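Local coordinates for protein chinitase A (Streptomyces coelicolor, PDB 3EBV) that probably hydrolyses internal glycosidic links of chitin through a catalytic domain of glycosyl hydrolase family 18, one part of a longer secreted enzyme, at residues Met144-Gln156 with Leu173-Leu187. Sequence-based numbering, arbitrary orientation.
Sequences MILTMAPQTIDMQ and LTVVNMQYYNSGTML
Q179 reaches over to the neighbouring segment, its NE2 donating at 2.9 Å to the carbonyl O of A149, just past strand 145-148. A side chain with two methylenes before a planar amide suits this span: the acceptor lies close to the amide plane, although the donor is tilted 30° from the carbonyl plane. The same NE2 is hydrogen-bonded to E121, so two acceptors fix the amide's rotation. Just beside it the backbone N of Q179 meets P150 O at 2.9 Å in a nearly straight bond; proline, with no N-H to give, still offers this carbonyl. The CG-CD side of its ring meets V176 with the two side chains at about a right angle, CG of P150 to CG1 of V176 being a tight 3.5 Å, and the selenomethionine M155 reaches the same methyl with its CE.

The Q179 bonds lie where the chain leaves strand 145-148 and near the end of strand 175-179, adjacent parallel strands of the TIM barrel joined through helix 161-168 as a beta-alpha-beta unit. CG2 of T147 rests 3.7 Å from CG1 of V175, the two side chains rising together from one sheet face, their beta-branched shapes fitting an extended backbone; T147 OG1 binds D117. At the strand start T174 substitutes its hydroxyl for a backbone acceptor: OG1 takes the N-H of L146 at 3.0 Å and 172°.

The extended start of selenomethionine M178 (chi1 -177°) carries its selenium to 3.6 Å from CB of M155, and a bend at chi3 then turns CE over one face of the Y180 ring, toward the rim. T152 divides its two branches: OG1 approaches S183 OG at 2.7 Å, whereas CG2 lies against the Q179 carbonyl. The pliable selenomethionine M186 curls over T152 and brings its CE 3.4 Å from I153 CG2.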
HETATM    1  N   MSE A 144      -7.492  -6.713  12.371  1.00 16.62           N
HETATM    2  CA  MSE A 144      -6.264  -5.990  11.967  1.00 15.78           C
HETATM    3  C   MSE A 144      -6.251  -5.764  10.448  1.00 14.17           C
HETATM    4  O   MSE A 144      -6.584  -6.656   9.664  1.00 13.97           O
HETATM    5  CB  MSE A 144      -5.001  -6.739  12.370  1.00 14.89           C
HETATM    6  CG  MSE A 144      -3.746  -5.890  12.177  1.00 17.58           C
HETATM    7 SE   MSE A 144      -2.130  -6.813  12.600  1.00 21.88          SE
HETATM    8  CE  MSE A 144      -2.142  -8.109  11.112  1.00 19.48           C
ATOM      9  N   ILE A 145      -5.908  -4.545  10.058  1.00 13.63           N
ATOM     10  CA  ILE A 145      -5.677  -4.240   8.639  1.00 12.75           C
ATOM     11  C   ILE A 145      -4.257  -4.655   8.305  1.00 12.29           C
ATOM     12  O   ILE A 145      -3.285  -4.292   9.002  1.00 12.53           O
ATOM     13  CB  ILE A 145      -5.858  -2.736   8.372  1.00 12.99           C
ATOM     14  CG1 ILE A 145      -7.292  -2.283   8.715  1.00 14.13           C
ATOM     15  CG2 ILE A 145      -5.458  -2.372   6.907  1.00 13.61           C
ATOM     16  CD1 ILE A 145      -8.417  -2.937   7.889  1.00 15.33           C
ATOM     17  N   LEU A 146      -4.115  -5.398   7.184  1.00 11.38           N
ATOM     18  CA  LEU A 146      -2.788  -5.856   6.769  1.00 11.98           C
ATOM     19  C   LEU A 146      -2.695  -5.577   5.265  1.00 11.49           C
ATOM     20  O   LEU A 146      -3.454  -6.171   4.469  1.00 11.38           O
ATOM     21  CB  LEU A 146      -2.599  -7.369   7.033  1.00 12.11           C
ATOM     22  CG  LEU A 146      -1.316  -7.965   6.407  1.00 13.57           C
ATOM     23  CD1 LEU A 146      -0.023  -7.293   6.868  1.00 14.23           C
ATOM     24  CD2 LEU A 146      -1.344  -9.485   6.756  1.00 14.39           C
ATOM     25  N   THR A 147      -1.794  -4.668   4.902  1.00  9.91           N
ATOM     26  CA  THR A 147      -1.571  -4.405   3.473  1.00  9.81           C
ATOM     27  C   THR A 147      -0.113  -4.679   3.139  1.00 10.72           C
ATOM     28  O   THR A 147       0.740  -4.740   4.017  1.00 10.89           O
ATOM     29  CB  THR A 147      -1.955  -2.917   3.107  1.00 10.01           C
ATOM     30  OG1 THR A 147      -1.039  -2.003   3.736  1.00 10.72           O
ATOM     31  CG2 THR A 147      -3.370  -2.575   3.560  1.00 10.39           C
HETATM   32  N   MSE A 148       0.197  -4.798   1.835  1.00  9.47           N
HETATM   33  CA  MSE A 148       1.576  -4.970   1.380  1.00 10.08           C
HETATM   34  C   MSE A 148       1.726  -4.146   0.123  1.00  9.45           C
HETATM   35  O   MSE A 148       0.748  -4.035  -0.639  1.00 10.81           O
HETATM   36  CB  MSE A 148       1.877  -6.431   1.053  1.00  9.59           C
HETATM   37  CG  MSE A 148       1.518  -7.373   2.234  1.00 10.71           C
HETATM   38 SE   MSE A 148       1.988  -9.239   1.785  1.00 18.42          SE
HETATM   39  CE  MSE A 148       3.804  -9.226   2.514  1.00 16.32           C
ATOM     40  N   ALA A 149       2.926  -3.605  -0.069  1.00  9.99           N
ATOM     41  CA  ALA A 149       3.209  -2.745  -1.235  1.00  9.60           C
ATOM     42  C   ALA A 149       4.465  -3.267  -1.957  1.00 10.13           C
ATOM     43  O   ALA A 149       5.508  -2.609  -2.033  1.00 10.47           O
ATOM     44  CB  ALA A 149       3.405  -1.275  -0.793  1.00  9.82           C
ATOM     45  N   PRO A 150       4.365  -4.478  -2.533  1.00  9.63           N
ATOM     46  CA  PRO A 150       5.500  -5.015  -3.303  1.00  8.41           C
ATOM     47  C   PRO A 150       5.858  -4.126  -4.491  1.00  8.67           C
ATOM     48  O   PRO A 150       5.003  -3.379  -4.980  1.00  9.54           O
ATOM     49  CB  PRO A 150       4.933  -6.335  -3.880  1.00  8.93           C
ATOM     50  CG  PRO A 150       3.409  -6.169  -3.832  1.00  9.33           C
ATOM     51  CD  PRO A 150       3.156  -5.343  -2.580  1.00 10.51           C
ATOM     52  N   GLN A 151       7.113  -4.246  -4.925  1.00  8.65           N
ATOM     53  CA  GLN A 151       7.517  -3.741  -6.235  1.00  9.16           C
ATOM     54  C   GLN A 151       7.132  -4.772  -7.297  1.00  9.96           C
ATOM     55  O   GLN A 151       6.807  -5.946  -6.998  1.00  9.80           O
ATOM     56  CB  GLN A 151       9.022  -3.477  -6.223  1.00 10.53           C
ATOM     57  CG  GLN A 151       9.368  -2.298  -5.322  1.00 11.73           C
ATOM     58  CD  GLN A 151      10.848  -2.059  -5.310  1.00 15.94           C
ATOM     59  OE1 GLN A 151      11.368  -1.307  -6.142  1.00 17.09           O
ATOM     60  NE2 GLN A 151      11.553  -2.737  -4.409  1.00 14.99           N
ATOM     61  N   THR A 152       7.153  -4.361  -8.583  1.00  9.69           N
ATOM     62  CA  THR A 152       6.671  -5.279  -9.600  1.00  9.51           C
ATOM     63  C   THR A 152       7.488  -6.582  -9.645  1.00  9.43           C
ATOM     64  O   THR A 152       6.954  -7.656  -9.930  1.00 10.38           O
ATOM     65  CB  THR A 152       6.661  -4.588 -10.996  1.00 10.45           C
ATOM     66  OG1 THR A 152       7.979  -4.094 -11.274  1.00 11.93           O
ATOM     67  CG2 THR A 152       5.647  -3.502 -11.023  1.00 11.01           C
ATOM     68  N   ILE A 153       8.786  -6.485  -9.382  1.00 11.28           N
ATOM     69  CA  ILE A 153       9.646  -7.687  -9.398  1.00 13.40           C
ATOM     70  C   ILE A 153       9.251  -8.716  -8.334  1.00 12.95           C
ATOM     71  O   ILE A 153       9.643  -9.907  -8.427  1.00 13.29           O
ATOM     72  CB  ILE A 153      11.133  -7.346  -9.179  1.00 13.30           C
ATOM     73  CG1 ILE A 153      11.343  -6.584  -7.856  1.00 14.56           C
ATOM     74  CG2 ILE A 153      11.644  -6.579 -10.381  1.00 17.62           C
ATOM     75  CD1 ILE A 153      12.809  -6.299  -7.532  1.00 19.30           C
ATOM     76  N   ASP A 154       8.454  -8.282  -7.351  1.00 11.96           N
ATOM     77  CA  ASP A 154       8.081  -9.159  -6.235  1.00 12.27           C
ATOM     78  C   ASP A 154       6.804  -9.967  -6.487  1.00 12.24           C
ATOM     79  O   ASP A 154       6.467 -10.840  -5.664  1.00 12.52           O
ATOM     80  CB  ASP A 154       7.886  -8.315  -4.982  1.00 11.77           C
ATOM     81  CG  ASP A 154       9.155  -7.591  -4.547  1.00 11.22           C
ATOM     82  OD1 ASP A 154      10.211  -8.251  -4.480  1.00 12.90           O
ATOM     83  OD2 ASP A 154       9.081  -6.375  -4.283  1.00 11.95           O
HETATM   84  N   MSE A 155       6.081  -9.675  -7.577  1.00 11.21           N
HETATM   85  CA  MSE A 155       4.807 -10.352  -7.854  1.00 11.10           C
HETATM   86  C   MSE A 155       4.731 -10.836  -9.311  1.00 10.72           C
HETATM   87  O   MSE A 155       3.631 -10.962  -9.865  1.00 10.48           O
HETATM   88  CB  MSE A 155       3.617  -9.418  -7.595  1.00 11.24           C
HETATM   89  CG  MSE A 155       3.585  -8.726  -6.215  1.00 10.51           C
HETATM   90 SE   MSE A 155       3.147  -9.989  -4.756  1.00 16.02          SE
HETATM   91  CE  MSE A 155       1.293 -10.228  -5.135  1.00 11.36           C
ATOM     92  N   GLN A 156       5.872 -11.171  -9.891  1.00 11.25           N
ATOM     93  CA  GLN A 156       5.915 -11.676 -11.269  1.00 12.27           C
ATOM     94  C   GLN A 156       5.462 -13.128 -11.369  1.00 13.65           C
ATOM     95  O   GLN A 156       5.059 -13.581 -12.427  1.00 14.62           O
ATOM     96  CB  GLN A 156       7.317 -11.489 -11.839  1.00 12.23           C
ATOM     97  CG  GLN A 156       7.541 -10.052 -12.365  1.00 12.12           C
ATOM     98  CD  GLN A 156       6.811  -9.807 -13.698  1.00 11.98           C
ATOM     99  OE1 GLN A 156       5.668  -9.272 -13.736  1.00 14.22           O
ATOM    100  NE2 GLN A 156       7.477 -10.140 -14.767  1.00 11.27           N
ATOM    101  N   LEU A 173      -5.083 -11.116   5.136  1.00 11.74           N
ATOM    102  CA  LEU A 173      -4.580 -10.070   4.253  1.00 12.02           C
ATOM    103  C   LEU A 173      -5.726  -9.175   3.771  1.00 12.17           C
ATOM    104  O   LEU A 173      -6.738  -9.676   3.216  1.00 12.10           O
ATOM    105  CB  LEU A 173      -3.925 -10.742   3.061  1.00 11.89           C
ATOM    106  CG  LEU A 173      -3.483  -9.845   1.923  1.00 11.31           C
ATOM    107  CD1 LEU A 173      -2.289  -8.939   2.314  1.00 13.58           C
ATOM    108  CD2 LEU A 173      -3.062 -10.804   0.760  1.00 11.64           C
ATOM    109  N   THR A 174      -5.570  -7.854   3.938  1.00 11.23           N
ATOM    110  CA  THR A 174      -6.561  -6.908   3.420  1.00 11.24           C
ATOM    111  C   THR A 174      -6.362  -6.670   1.908  1.00 10.90           C
ATOM    112  O   THR A 174      -7.244  -7.016   1.102  1.00 11.64           O
ATOM    113  CB  THR A 174      -6.504  -5.568   4.174  1.00 11.77           C
ATOM    114  OG1 THR A 174      -6.578  -5.856   5.602  1.00 12.73           O
ATOM    115  CG2 THR A 174      -7.655  -4.677   3.756  1.00 11.70           C
ATOM    116  N   VAL A 175      -5.188  -6.121   1.545  1.00 10.59           N
ATOM    117  CA  VAL A 175      -4.956  -5.830   0.123  1.00 10.25           C
ATOM    118  C   VAL A 175      -3.482  -5.713  -0.162  1.00 10.20           C
ATOM    119  O   VAL A 175      -2.693  -5.217   0.661  1.00 10.84           O
ATOM    120  CB  VAL A 175      -5.722  -4.546  -0.323  1.00 10.82           C
ATOM    121  CG1 VAL A 175      -5.326  -3.313   0.512  1.00 11.94           C
ATOM    122  CG2 VAL A 175      -5.539  -4.261  -1.797  1.00 10.33           C
ATOM    123  N   VAL A 176      -3.125  -6.209  -1.359  1.00  9.25           N
ATOM    124  CA  VAL A 176      -1.790  -6.009  -1.940  1.00  9.14           C
ATOM    125  C   VAL A 176      -1.907  -4.826  -2.874  1.00  9.26           C
ATOM    126  O   VAL A 176      -2.486  -4.936  -3.961  1.00  9.52           O
ATOM    127  CB  VAL A 176      -1.279  -7.238  -2.710  1.00  9.11           C
ATOM    128  CG1 VAL A 176       0.094  -6.967  -3.300  1.00  9.36           C
ATOM    129  CG2 VAL A 176      -1.162  -8.447  -1.742  1.00 11.16           C
ATOM    130  N   ASN A 177      -1.367  -3.681  -2.453  1.00  8.96           N
ATOM    131  CA  ASN A 177      -1.288  -2.479  -3.304  1.00  8.83           C
ATOM    132  C   ASN A 177       0.091  -2.446  -3.974  1.00  9.50           C
ATOM    133  O   ASN A 177       1.016  -1.790  -3.489  1.00  9.03           O
ATOM    134  CB  ASN A 177      -1.455  -1.207  -2.465  1.00  9.86           C
ATOM    135  CG  ASN A 177      -2.854  -1.048  -1.873  1.00  9.58           C
ATOM    136  OD1 ASN A 177      -3.871  -1.212  -2.572  1.00  9.62           O
ATOM    137  ND2 ASN A 177      -2.913  -0.639  -0.559  1.00  9.67           N
HETATM  138  N   MSE A 178       0.263  -3.217  -5.041  1.00  8.69           N
HETATM  139  CA  MSE A 178       1.577  -3.206  -5.697  1.00  8.03           C
HETATM  140  C   MSE A 178       1.913  -1.815  -6.248  1.00  7.73           C
HETATM  141  O   MSE A 178       1.014  -1.035  -6.595  1.00  8.37           O
HETATM  142  CB  MSE A 178       1.656  -4.265  -6.831  1.00  8.48           C
HETATM  143  CG  MSE A 178       3.039  -4.315  -7.457  1.00  9.15           C
HETATM  144 SE   MSE A 178       3.185  -5.942  -8.573  1.00 14.85          SE
HETATM  145  CE  MSE A 178       2.118  -5.406 -10.085  1.00 10.63           C
ATOM    146  N   GLN A 179       3.232  -1.531  -6.290  1.00  8.11           N
ATOM    147  CA  GLN A 179       3.718  -0.262  -6.812  1.00  8.30           C
ATOM    148  C   GLN A 179       3.951  -0.457  -8.325  1.00  7.85           C
ATOM    149  O   GLN A 179       4.985  -0.993  -8.772  1.00  9.52           O
ATOM    150  CB  GLN A 179       5.054   0.113  -6.142  1.00  8.92           C
ATOM    151  CG  GLN A 179       4.950   0.248  -4.636  1.00 10.64           C
ATOM    152  CD  GLN A 179       6.318   0.586  -4.038  1.00 10.85           C
ATOM    153  OE1 GLN A 179       7.045   1.452  -4.548  1.00 11.81           O
ATOM    154  NE2 GLN A 179       6.675  -0.114  -2.966  1.00 12.36           N
ATOM    155  N   TYR A 180       2.949  -0.047  -9.117  1.00  8.91           N
ATOM    156  CA  TYR A 180       3.060  -0.203 -10.588  1.00  8.65           C
ATOM    157  C   TYR A 180       3.875   0.963 -11.190  1.00  9.70           C
ATOM    158  O   TYR A 180       3.409   1.717 -12.088  1.00 10.11           O
ATOM    159  CB  TYR A 180       1.653  -0.237 -11.233  1.00  8.63           C
ATOM    160  CG  TYR A 180       0.833  -1.456 -10.882  1.00  8.55           C
ATOM    161  CD1 TYR A 180       0.599  -2.466 -11.820  1.00  9.99           C
ATOM    162  CD2 TYR A 180       0.259  -1.584  -9.608  1.00  8.02           C
ATOM    163  CE1 TYR A 180      -0.208  -3.576 -11.511  1.00  9.55           C
ATOM    164  CE2 TYR A 180      -0.498  -2.696  -9.276  1.00  8.27           C
ATOM    165  CZ  TYR A 180      -0.751  -3.697 -10.231  1.00  9.61           C
ATOM    166  OH  TYR A 180      -1.498  -4.798  -9.880  1.00  9.57           O
ATOM    167  N   TYR A 181       5.063   1.192 -10.610  1.00  8.71           N
ATOM    168  CA  TYR A 181       5.845   2.391 -10.965  1.00  9.41           C
ATOM    169  C   TYR A 181       7.268   2.218 -10.469  1.00 10.46           C
ATOM    170  O   TYR A 181       7.587   1.259  -9.762  1.00 10.76           O
ATOM    171  CB  TYR A 181       5.200   3.666 -10.389  1.00 10.21           C
ATOM    172  CG  TYR A 181       4.963   3.643  -8.887  1.00  8.41           C
ATOM    173  CD1 TYR A 181       5.938   4.105  -7.981  1.00  9.25           C
ATOM    174  CD2 TYR A 181       3.736   3.270  -8.369  1.00  9.55           C
ATOM    175  CE1 TYR A 181       5.687   4.106  -6.579  1.00  9.45           C
ATOM    176  CE2 TYR A 181       3.468   3.300  -6.981  1.00  9.58           C
ATOM    177  CZ  TYR A 181       4.445   3.718  -6.104  1.00  9.49           C
ATOM    178  OH  TYR A 181       4.170   3.690  -4.772  1.00 12.35           O
ATOM    179  N   ASN A 182       8.124   3.151 -10.897  1.00 10.28           N
ATOM    180  CA  ASN A 182       9.605   2.992 -10.757  1.00 10.62           C
ATOM    181  C   ASN A 182      10.063   1.616 -11.203  1.00 10.98           C
ATOM    182  O   ASN A 182      10.906   0.972 -10.574  1.00 11.02           O
ATOM    183  CB  ASN A 182      10.089   3.241  -9.299  1.00 10.03           C
ATOM    184  CG  ASN A 182       9.859   4.653  -8.837  1.00 11.34           C
ATOM    185  OD1 ASN A 182      10.083   5.605  -9.589  1.00 14.69           O
ATOM    186  ND2 ASN A 182       9.370   4.802  -7.608  1.00 14.40           N
ATOM    187  N   SER A 183       9.525   1.169 -12.334  1.00 10.58           N
ATOM    188  CA  SER A 183       9.694  -0.212 -12.781  1.00 10.25           C
ATOM    189  C   SER A 183      10.242  -0.309 -14.210  1.00 10.39           C
ATOM    190  O   SER A 183       9.766   0.407 -15.080  1.00 11.46           O
ATOM    191  CB  SER A 183       8.324  -0.932 -12.763  1.00 10.21           C
ATOM    192  OG  SER A 183       8.469  -2.273 -13.171  1.00  9.93           O
ATOM    193  N   GLY A 184      11.159  -1.257 -14.408  1.00 11.35           N
ATOM    194  CA  GLY A 184      11.529  -1.686 -15.743  1.00 11.08           C
ATOM    195  C   GLY A 184      10.350  -2.459 -16.369  1.00 11.34           C
ATOM    196  O   GLY A 184       9.300  -2.706 -15.719  1.00 10.91           O
ATOM    197  N   THR A 185      10.531  -2.875 -17.613  1.00 11.07           N
ATOM    198  CA  THR A 185       9.480  -3.681 -18.256  1.00 11.72           C
ATOM    199  C   THR A 185       9.307  -4.999 -17.492  1.00 11.65           C
ATOM    200  O   THR A 185      10.233  -5.519 -16.836  1.00 11.53           O
ATOM    201  CB  THR A 185       9.766  -3.944 -19.750  1.00 12.11           C
ATOM    202  OG1 THR A 185      11.023  -4.613 -19.858  1.00 14.24           O
ATOM    203  CG2 THR A 185       9.776  -2.630 -20.553  1.00 12.68           C
HETATM  204  N   MSE A 186       8.084  -5.520 -17.563  1.00 10.33           N
HETATM  205  CA  MSE A 186       7.692  -6.705 -16.834  1.00 10.44           C
HETATM  206  C   MSE A 186       6.821  -7.605 -17.687  1.00 10.38           C
HETATM  207  O   MSE A 186       6.209  -7.125 -18.640  1.00 10.99           O
HETATM  208  CB  MSE A 186       6.860  -6.281 -15.608  1.00 11.44           C
HETATM  209  CG  MSE A 186       7.675  -5.509 -14.569  1.00 11.84           C
HETATM  210 SE   MSE A 186       8.862  -6.730 -13.588  1.00 19.72          SE
HETATM  211  CE  MSE A 186      10.384  -5.497 -13.308  1.00 14.24           C
ATOM    212  N   LEU A 187       6.723  -8.880 -17.328  1.00 10.15           N
ATOM    213  CA  LEU A 187       5.797  -9.789 -18.037  1.00 10.41           C
ATOM    214  C   LEU A 187       4.387  -9.644 -17.465  1.00 10.64           C
ATOM    215  O   LEU A 187       4.211  -9.495 -16.223  1.00 11.66           O
ATOM    216  CB  LEU A 187       6.234 -11.243 -17.919  1.00 11.17           C
ATOM    217  CG  LEU A 187       7.632 -11.515 -18.434  1.00 13.04           C
ATOM    218  CD1 LEU A 187       7.890 -13.007 -18.301  1.00 17.83           C
ATOM    219  CD2 LEU A 187       7.703 -11.148 -19.905  1.00 15.96           C
TER
HETATM  220  O   HOH W   1      10.355  -1.060  -8.726  1.00 15.18           O
HETATM  221  O   HOH W   2       7.658  -1.596  -8.645  1.00 12.21           O